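Side-chain contacts in esterase A (Caulobacter crescentus, PDB 5GKV), which probably hydrolyses ester substrates as a penicillin-binding protein homologue of the beta-lactamase clan: residues 144-147 / 148-151; 259-262 / 263-267. One frame throughout, in Å; residues are numbered along the deposited sequence.

How the contacts relate
Contact 1 (144-151) comes first along the chain, at the start of helix 147-156; contact 2 (259-267) follows much later, leading from helix 253-258 into strand 266-268 of a three-stranded antiparallel sheet. Their centres lie about 13 Å apart. Contact 2 sits deeper, about 9 Å from the centre of the chain against about 20 Å for contact 1. They share no helix or strand, yet they touch: Trp-147 CZ3 packs 3.5 Å from Glu-260 O, and Phe-145 meets Val-259. Val-172 touches both, packing on Trp-144 and accepting from the Ser-263 hydroxyl through its backbone O. Helix 147-156 thereby packs onto the loop that passes the S-x-x-K lysine, probably part of the active site.

Contact 1: residues 144-147 / 148-151; sequences WFDW and DATC
Asp-146 is the N-cap of helix 147-156, its carboxylate receiving the amide of Ala-149. OD1 lies 3.0 Å from Ala-149 N, and the N-H (163° at the hydrogen) comes from above the carboxylate plane, 71° out of it. With CG anti to the backbone N (chi1 -180°), the carboxylate turns back over the first turn, and its CG comes 3.4 Å from Ala-149 CB. One water donates to the same OD1 and accepts from Asp-148 N, so a second amide of the helix start is satisfied through solvent; a negative group here would be favoured by the helix end. Behind the cap the helical pattern begins, Thr-150 N bonding to Asp-146 O. One turn on, Cys-151 SG sits over a face of Trp-147, 3.8 Å from the centroid of the five-membered ring, a sulfur-aromatic contact offset toward the NE1 side. NE1 donates to Glu-180 OE1 of helix 173-186, which with Tyr-176 orients the indole, while Asp-148 OD1 lies at the ring edge, in plane, 3.8 Å from CD1. On the buried side, Thr-150 CG2 rests against Trp-144 CE3 at 3.8 Å, the side chains crossing at about a right angle.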
ATOM      1  N   TRP A 144      15.748  -9.624  -5.517  1.00 27.22           N
ATOM      2  CA  TRP A 144      14.395  -9.456  -5.002  1.00 30.09           C
ATOM      3  C   TRP A 144      13.525 -10.685  -5.264  1.00 33.37           C
ATOM      4  O   TRP A 144      12.557 -10.917  -4.535  1.00 29.26           O
ATOM      5  CB  TRP A 144      13.755  -8.209  -5.620  1.00 31.45           C
ATOM      6  CG  TRP A 144      14.576  -6.926  -5.481  1.00 30.04           C
ATOM      7  CD1 TRP A 144      15.237  -6.258  -6.479  1.00 29.93           C
ATOM      8  CD2 TRP A 144      14.804  -6.175  -4.277  1.00 27.29           C
ATOM      9  NE1 TRP A 144      15.855  -5.136  -5.971  1.00 31.08           N
ATOM     10  CE2 TRP A 144      15.606  -5.064  -4.622  1.00 29.22           C
ATOM     11  CE3 TRP A 144      14.406  -6.335  -2.942  1.00 25.94           C
ATOM     12  CZ2 TRP A 144      16.013  -4.113  -3.679  1.00 25.94           C
ATOM     13  CZ3 TRP A 144      14.819  -5.392  -2.003  1.00 24.59           C
ATOM     14  CH2 TRP A 144      15.614  -4.295  -2.379  1.00 24.48           C
ATOM     15  N   PHE A 145      13.848 -11.481  -6.291  1.00 32.92           N
ATOM     16  CA  PHE A 145      13.102 -12.708  -6.572  1.00 35.12           C
ATOM     17  C   PHE A 145      13.548 -13.893  -5.724  1.00 39.56           C
ATOM     18  O   PHE A 145      12.982 -14.983  -5.859  1.00 43.12           O
ATOM     19  CB  PHE A 145      13.218 -13.065  -8.055  1.00 36.64           C
ATOM     20  CG  PHE A 145      12.561 -12.070  -8.956  1.00 41.29           C
ATOM     21  CD1 PHE A 145      11.188 -12.099  -9.157  1.00 42.06           C
ATOM     22  CD2 PHE A 145      13.310 -11.089  -9.590  1.00 43.33           C
ATOM     23  CE1 PHE A 145      10.576 -11.178  -9.978  1.00 41.49           C
ATOM     24  CE2 PHE A 145      12.701 -10.164 -10.422  1.00 46.95           C
ATOM     25  CZ  PHE A 145      11.333 -10.207 -10.615  1.00 42.25           C
ATOM     26  N   ASP A 146      14.538 -13.705  -4.858  1.00 34.49           N
ATOM     27  CA  ASP A 146      15.025 -14.730  -3.946  1.00 33.77           C
ATOM     28  C   ASP A 146      14.734 -14.225  -2.537  1.00 32.74           C
ATOM     29  O   ASP A 146      15.561 -13.521  -1.951  1.00 31.10           O
ATOM     30  CB  ASP A 146      16.521 -14.987  -4.172  1.00 36.71           C
ATOM     31  CG  ASP A 146      17.087 -16.058  -3.252  1.00 36.24           C
ATOM     32  OD1 ASP A 146      16.476 -16.380  -2.209  1.00 37.85           O
ATOM     33  OD2 ASP A 146      18.175 -16.575  -3.574  1.00 43.29           O
ATOM     34  N   TRP A 147      13.565 -14.601  -2.004  1.00 31.74           N
ATOM     35  CA  TRP A 147      13.130 -14.121  -0.693  1.00 29.91           C
ATOM     36  C   TRP A 147      14.225 -14.271   0.357  1.00 33.09           C
ATOM     37  O   TRP A 147      14.557 -13.314   1.068  1.00 28.31           O
ATOM     38  CB  TRP A 147      11.871 -14.864  -0.240  1.00 30.51           C
ATOM     39  CG  TRP A 147      11.326 -14.305   1.031  1.00 26.25           C
ATOM     40  CD1 TRP A 147      11.618 -14.709   2.307  1.00 26.81           C
ATOM     41  CD2 TRP A 147      10.413 -13.212   1.153  1.00 23.41           C
ATOM     42  NE1 TRP A 147      10.925 -13.939   3.214  1.00 25.06           N
ATOM     43  CE2 TRP A 147      10.186 -13.007   2.527  1.00 25.10           C
ATOM     44  CE3 TRP A 147       9.769 -12.382   0.226  1.00 23.02           C
ATOM     45  CZ2 TRP A 147       9.343 -12.000   3.002  1.00 22.89           C
ATOM     46  CZ3 TRP A 147       8.925 -11.387   0.693  1.00 21.14           C
ATOM     47  CH2 TRP A 147       8.714 -11.207   2.075  1.00 21.91           C
ATOM     48  N   ASP A 148      14.808 -15.468   0.458  1.00 30.95           N
ATOM     49  CA  ASP A 148      15.789 -15.723   1.511  1.00 32.00           C
ATOM     50  C   ASP A 148      17.050 -14.886   1.323  1.00 31.58           C
ATOM     51  O   ASP A 148      17.625 -14.397   2.302  1.00 29.99           O
ATOM     52  CB  ASP A 148      16.134 -17.210   1.565  1.00 30.85           C
ATOM     53  CG  ASP A 148      15.066 -18.039   2.282  1.00 43.54           C
ATOM     54  OD1 ASP A 148      14.153 -17.447   2.895  1.00 37.61           O
ATOM     55  OD2 ASP A 148      15.148 -19.289   2.247  1.00 47.58           O
ATOM     56  N   ALA A 149      17.504 -14.708   0.083  1.00 29.27           N
ATOM     57  CA  ALA A 149      18.709 -13.907  -0.118  1.00 30.21           C
ATOM     58  C   ALA A 149      18.460 -12.436   0.211  1.00 27.16           C
ATOM     59  O   ALA A 149      19.327 -11.770   0.790  1.00 27.85           O
ATOM     60  CB  ALA A 149      19.233 -14.061  -1.543  1.00 29.76           C
ATOM     61  N   THR A 150      17.272 -11.917  -0.119  1.00 27.32           N
ATOM     62  CA  THR A 150      16.969 -10.526   0.217  1.00 27.47           C
ATOM     63  C   THR A 150      16.930 -10.330   1.734  1.00 27.31           C
ATOM     64  O   THR A 150      17.568  -9.412   2.270  1.00 23.33           O
ATOM     65  CB  THR A 150      15.643 -10.094  -0.427  1.00 25.40           C
ATOM     66  OG1 THR A 150      15.734 -10.221  -1.851  1.00 29.53           O
ATOM     67  CG2 THR A 150      15.314  -8.639  -0.084  1.00 20.90           C
ATOM     68  N   CYS A 151      16.206 -11.202   2.449  1.00 24.21           N
ATOM     69  CA  CYS A 151      16.128 -11.071   3.905  1.00 23.37           C
ATOM     70  C   CYS A 151      17.497 -11.232   4.551  1.00 27.09           C
ATOM     71  O   CYS A 151      17.812 -10.554   5.538  1.00 24.36           O
ATOM     72  CB  CYS A 151      15.150 -12.098   4.491  1.00 23.59           C
ATOM     73  SG  CYS A 151      13.412 -11.857   3.995  1.00 26.65           S
TER
HETATM   74  O   HOH W   1      14.260 -17.956  -0.968  1.00 34.19           O

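Contact 2: residues 259-262 / 263-267; sequences VEIP and SANGH
Ile-261 and Asn-265 meet across a type I beta turn, 261-264, with Pro-262 and Ser-263 at its corners; it carries the chain from the end of helix 253-258 toward strand 266-268. Ile-261 O accepts twice: from Ala-264 N at 2.8 Å, which closes the turn, and from Asn-265 N at 2.9 Å, which lies in the carbonyl plane. The tight part is the buried amide of Asn-265. Its CG stands between the backbone N and the carbonyl carbon (chi1 83°), which swings the amide back across the extended run 259-261, at about a right angle to the Ile-261 side chain. OD1 receives Ile-261 N at 2.6 Å, and ND2 gives to Val-259 O, also at 2.6 Å, with that oxygen in the amide plane. A further bond from ND2 to Trp-256 O ties the amide to the last turn of the helix, so both ends of the amide are held, though Ile-261 N reaches OD1 from above its carbonyl plane, 53° out of it. The packing is looser where side chains are partly exposed: Ala-264 CB only grazes Ile-261 CG2 at 4.0 Å, and Glu-260 points away, its carboxylate bonded to Thr-189 and Gly-191. At the turn's corner, Ser-263 O accepts from Lys-83, which belongs to an S-x-x-K sequence characteristic of this family, consistent with a place beside the active site. Two acceptors, Asn-265 OD1 and Ile-261 O, stand 2.9 Å apart with no hydrogen between them, a pairing probably offset by the N-H groups that each receives.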
ATOM      1  N   VAL A 259       5.299 -14.088  -7.557  1.00 27.71           N
ATOM      2  CA  VAL A 259       5.967 -14.080  -6.256  1.00 29.77           C
ATOM      3  C   VAL A 259       5.236 -13.131  -5.315  1.00 28.70           C
ATOM      4  O   VAL A 259       4.259 -12.481  -5.702  1.00 27.56           O
ATOM      5  CB  VAL A 259       7.455 -13.694  -6.386  1.00 34.42           C
ATOM      6  CG1 VAL A 259       8.209 -14.746  -7.191  1.00 39.12           C
ATOM      7  CG2 VAL A 259       7.608 -12.298  -7.025  1.00 30.21           C
ATOM      8  N   GLU A 260       5.697 -13.046  -4.072  1.00 26.12           N
ATOM      9  CA  GLU A 260       5.116 -12.144  -3.087  1.00 29.10           C
ATOM     10  C   GLU A 260       6.103 -11.020  -2.821  1.00 29.96           C
ATOM     11  O   GLU A 260       7.217 -11.273  -2.356  1.00 25.19           O
ATOM     12  CB  GLU A 260       4.799 -12.874  -1.786  1.00 27.14           C
ATOM     13  CG  GLU A 260       3.814 -14.004  -1.937  1.00 26.20           C
ATOM     14  CD  GLU A 260       3.335 -14.493  -0.582  1.00 31.69           C
ATOM     15  OE1 GLU A 260       3.580 -13.775   0.429  1.00 27.14           O
ATOM     16  OE2 GLU A 260       2.723 -15.583  -0.537  1.00 26.88           O
ATOM     17  N   ILE A 261       5.698  -9.792  -3.121  1.00 26.02           N
ATOM     18  CA  ILE A 261       6.472  -8.613  -2.748  1.00 22.98           C
ATOM     19  C   ILE A 261       5.508  -7.702  -1.992  1.00 25.65           C
ATOM     20  O   ILE A 261       4.864  -6.832  -2.600  1.00 24.77           O
ATOM     21  CB  ILE A 261       7.099  -7.940  -3.982  1.00 27.49           C
ATOM     22  CG1 ILE A 261       7.937  -8.962  -4.768  1.00 26.68           C
ATOM     23  CG2 ILE A 261       7.958  -6.732  -3.553  1.00 26.61           C
ATOM     24  CD1 ILE A 261       8.571  -8.432  -6.053  1.00 31.09           C
ATOM     25  N   PRO A 262       5.338  -7.894  -0.678  1.00 24.25           N
ATOM     26  CA  PRO A 262       4.294  -7.153   0.054  1.00 25.03           C
ATOM     27  C   PRO A 262       4.518  -5.642   0.121  1.00 24.67           C
ATOM     28  O   PRO A 262       3.663  -4.925   0.660  1.00 21.24           O
ATOM     29  CB  PRO A 262       4.339  -7.794   1.457  1.00 23.94           C
ATOM     30  CG  PRO A 262       4.916  -9.172   1.226  1.00 21.66           C
ATOM     31  CD  PRO A 262       5.957  -8.941   0.152  1.00 23.22           C
ATOM     32  N   SER A 263       5.627  -5.126  -0.396  1.00 20.80           N
ATOM     33  CA  SER A 263       5.784  -3.688  -0.532  1.00 22.74           C
ATOM     34  C   SER A 263       5.293  -3.153  -1.874  1.00 21.21           C
ATOM     35  O   SER A 263       5.210  -1.930  -2.027  1.00 23.27           O
ATOM     36  CB  SER A 263       7.256  -3.297  -0.350  1.00 20.24           C
ATOM     37  OG  SER A 263       8.102  -4.146  -1.114  1.00 25.93           O
ATOM     38  N   ALA A 264       4.981  -4.021  -2.854  1.00 23.29           N
ATOM     39  CA  ALA A 264       4.868  -3.531  -4.228  1.00 25.96           C
ATOM     40  C   ALA A 264       4.042  -4.347  -5.230  1.00 21.40           C
ATOM     41  O   ALA A 264       3.712  -3.813  -6.288  1.00 26.34           O
ATOM     42  CB  ALA A 264       6.268  -3.365  -4.833  1.00 26.44           C
ATOM     43  N   ASN A 265       3.747  -5.627  -4.994  1.00 22.42           N
ATOM     44  CA  ASN A 265       3.172  -6.414  -6.089  1.00 21.37           C
ATOM     45  C   ASN A 265       1.803  -6.997  -5.758  1.00 20.78           C
ATOM     46  O   ASN A 265       1.383  -7.981  -6.381  1.00 23.40           O
ATOM     47  CB  ASN A 265       4.131  -7.520  -6.550  1.00 23.89           C
ATOM     48  CG  ASN A 265       4.051  -8.767  -5.699  1.00 24.42           C
ATOM     49  OD1 ASN A 265       3.788  -8.704  -4.493  1.00 24.59           O
ATOM     50  ND2 ASN A 265       4.286  -9.922  -6.325  1.00 27.32           N
ATOM     51  N   GLY A 266       1.078  -6.411  -4.816  1.00 19.05           N
ATOM     52  CA  GLY A 266      -0.327  -6.746  -4.690  1.00 17.58           C
ATOM     53  C   GLY A 266      -1.096  -6.397  -5.955  1.00 16.30           C
ATOM     54  O   GLY A 266      -0.734  -5.481  -6.704  1.00 17.62           O
ATOM     55  N   HIS A 267      -2.170  -7.146  -6.193  1.00 14.02           N
ATOM     56  CA  HIS A 267      -3.109  -6.900  -7.282  1.00 15.78           C
ATOM     57  C   HIS A 267      -4.528  -6.907  -6.732  1.00 18.01           C
ATOM     58  O   HIS A 267      -4.895  -7.819  -5.977  1.00 14.07           O
ATOM     59  CB  HIS A 267      -2.980  -7.967  -8.377  1.00 15.67           C
ATOM     60  CG  HIS A 267      -1.736  -7.833  -9.198  1.00 20.31           C
ATOM     61  ND1 HIS A 267      -0.501  -8.243  -8.740  1.00 23.16           N
ATOM     62  CD2 HIS A 267      -1.531  -7.324 -10.437  1.00 18.57           C
ATOM     63  CE1 HIS A 267       0.411  -7.990  -9.664  1.00 23.27           C
ATOM     64  NE2 HIS A 267      -0.186  -7.437 -10.704  1.00 20.37           N
TER